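Local coordinates for protein arginyl-trna synthetase (Thermus thermophilus, PDB 1IQ0) that probably joins L-arginine to its cognate tRNA in an ATP-dependent reaction, as a monomeric class I aminoacyl-tRNA synthetase, at residues A346-N351 with A377-H382. Residues are numbered along the deposited sequence; the frame is centred on the assembly and turned at random.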
loop_
_atom_site.group_PDB
_atom_site.type_symbol
_atom_site.label_atom_id
_atom_site.label_comp_id
_atom_site.label_asym_id
_atom_site.label_seq_id
_atom_site.Cartn_x
_atom_site.Cartn_y
_atom_site.Cartn_z
ATOM N N ALA A 346 12.512 6.841 -12.179
ATOM C CA ALA A 346 11.255 6.116 -12.046
ATOM C C ALA A 346 10.394 6.114 -13.297
ATOM O O ALA A 346 10.199 7.149 -13.930
ATOM C CB ALA A 346 10.453 6.675 -10.877
ATOM N N GLU A 347 9.875 4.937 -13.634
ATOM C CA GLU A 347 8.986 4.761 -14.785
ATOM C C GLU A 347 7.596 5.142 -14.304
ATOM O O GLU A 347 6.740 5.544 -15.086
ATOM C CB GLU A 347 8.955 3.296 -15.226
ATOM C CG GLU A 347 10.310 2.697 -15.526
ATOM C CD GLU A 347 10.765 2.959 -16.942
ATOM O OE1 GLU A 347 10.810 4.138 -17.349
ATOM O OE2 GLU A 347 11.081 1.978 -17.648
ATOM N N GLU A 348 7.383 4.986 -13.000
ATOM C CA GLU A 348 6.105 5.295 -12.366
ATOM C C GLU A 348 6.332 5.782 -10.946
ATOM O O GLU A 348 7.240 5.321 -10.265
ATOM C CB GLU A 348 5.214 4.045 -12.280
ATOM C CG GLU A 348 4.806 3.444 -13.607
ATOM C CD GLU A 348 3.853 2.267 -13.446
ATOM O OE1 GLU A 348 2.793 2.433 -12.802
ATOM O OE2 GLU A 348 4.166 1.178 -13.969
ATOM N N THR A 349 5.493 6.699 -10.492
ATOM C CA THR A 349 5.601 7.185 -9.134
ATOM C C THR A 349 4.247 7.070 -8.483
ATOM O O THR A 349 3.210 7.159 -9.153
ATOM C CB THR A 349 6.043 8.662 -9.065
ATOM O OG1 THR A 349 5.128 9.470 -9.810
ATOM C CG2 THR A 349 7.449 8.826 -9.624
ATOM N N ILE A 350 4.259 6.858 -7.174
ATOM C CA ILE A 350 3.035 6.757 -6.411
ATOM C C ILE A 350 3.187 7.586 -5.142
ATOM O O ILE A 350 4.069 7.336 -4.322
ATOM C CB ILE A 350 2.730 5.296 -6.032
ATOM C CG1 ILE A 350 2.479 4.470 -7.301
ATOM C CG2 ILE A 350 1.515 5.244 -5.107
ATOM C CD1 ILE A 350 2.367 2.964 -7.048
ATOM N N ASN A 351 2.335 8.591 -4.999
ATOM C CA ASN A 351 2.368 9.438 -3.818
ATOM C C ASN A 351 1.165 9.093 -2.949
ATOM O O ASN A 351 0.019 9.216 -3.388
ATOM C CB ASN A 351 2.304 10.920 -4.212
ATOM C CG ASN A 351 3.606 11.433 -4.815
ATOM O OD1 ASN A 351 3.688 12.586 -5.248
ATOM N ND2 ASN A 351 4.627 10.585 -4.842
ATOM N N ALA A 377 3.592 11.267 -18.026
ATOM C CA ALA A 377 2.477 12.000 -17.434
ATOM C C ALA A 377 1.376 11.056 -16.960
ATOM O O ALA A 377 0.652 11.357 -16.013
ATOM C CB ALA A 377 1.912 12.989 -18.446
ATOM N N GLU A 378 1.249 9.912 -17.621
ATOM C CA GLU A 378 0.221 8.942 -17.261
ATOM C C GLU A 378 0.719 7.983 -16.180
ATOM O O GLU A 378 -0.023 7.114 -15.724
ATOM C CB GLU A 378 -0.185 8.134 -18.496
ATOM C CG GLU A 378 -0.600 8.982 -19.686
ATOM C CD GLU A 378 -1.848 9.787 -19.413
ATOM O OE1 GLU A 378 -2.898 9.176 -19.123
ATOM O OE2 GLU A 378 -1.781 11.032 -19.485
ATOM N N LYS A 379 1.971 8.147 -15.765
ATOM C CA LYS A 379 2.541 7.258 -14.764
ATOM C C LYS A 379 2.792 7.902 -13.410
ATOM O O LYS A 379 3.485 7.333 -12.568
ATOM C CB LYS A 379 3.833 6.640 -15.303
ATOM C CG LYS A 379 3.624 5.779 -16.544
ATOM C CD LYS A 379 2.624 4.662 -16.275
ATOM C CE LYS A 379 2.396 3.792 -17.502
ATOM N NZ LYS A 379 1.400 2.713 -17.227
ATOM N N ALA A 380 2.233 9.088 -13.198
ATOM C CA ALA A 380 2.398 9.777 -11.923
ATOM C C ALA A 380 1.106 9.560 -11.146
ATOM O O ALA A 380 0.133 10.290 -11.325
ATOM C CB ALA A 380 2.639 11.261 -12.156
ATOM N N HIS A 381 1.096 8.554 -10.279
ATOM C CA HIS A 381 -0.110 8.241 -9.527
ATOM C C HIS A 381 -0.199 8.808 -8.122
ATOM O O HIS A 381 0.800 9.129 -7.484
ATOM C CB HIS A 381 -0.291 6.723 -9.445
ATOM C CG HIS A 381 -0.139 6.027 -10.758
ATOM N ND1 HIS A 381 0.956 5.248 -11.062
ATOM C CD2 HIS A 381 -0.942 5.992 -11.849
ATOM C CE1 HIS A 381 0.820 4.760 -12.283
ATOM N NE2 HIS A 381 -0.324 5.196 -12.781
ATOM N N HIS A 382 -1.433 8.905 -7.656
ATOM C CA HIS A 382 -1.747 9.387 -6.322
ATOM C C HIS A 382 -2.615 8.333 -5.643
ATOM O O HIS A 382 -3.505 7.744 -6.260
ATOM C CB HIS A 382 -2.533 10.705 -6.381
ATOM C CG HIS A 382 -1.679 11.933 -6.290
ATOM N ND1 HIS A 382 -2.211 13.201 -6.188
ATOM C CD2 HIS A 382 -0.334 12.089 -6.277
ATOM C CE1 HIS A 382 -1.232 14.084 -6.115
ATOM N NE2 HIS A 382 -0.082 13.436 -6.167
HETATM O O HOH W 1 3.208 10.458 -8.383
#
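T349 and H381 hold the middle of a parallel pair of neighbouring inner strands, which illustrates how one contact can be close-packed at its centre and looser at a solvent-exposed end. H381 N donates to T349 O at 2.8 Å, and the slightly longer bonds from T349 N to K379 O and from N351 N to H381 O complete the alternating ladder of a parallel pair. In the buried part, T349 OG1 comes within 3.5 Å of A380 CA, with A380 CB beside it, covered by helices 301-312 and 361-370. A water ties this hydroxyl, at 2.6 Å from T349 OG1, to H381 O, and Q309 NE2 also hydrogen-bonds to it. Across the sheet, E348, extended beyond CG, brings OE1 to the imidazole edge, 3.1 Å from H381 CE1, its carboxylate turned 72° from the ring. K379, bent at chi2 (-57°), runs its CD past E348 CG at the exposed end; its NZ stays 4.5 Å from E348 OE2, beyond a salt bridge, while R141 makes one with E348. An alanine in place of E348 would probably cost R141 this carboxylate partner and leave the H381 edge and K379 methylenes less confined. Strands 348-354 and 380-390, linked through helix 361-370, form a beta-alpha-beta crossover in the parallel core of the class I synthetase nucleotide-binding (Rossmann-like) fold.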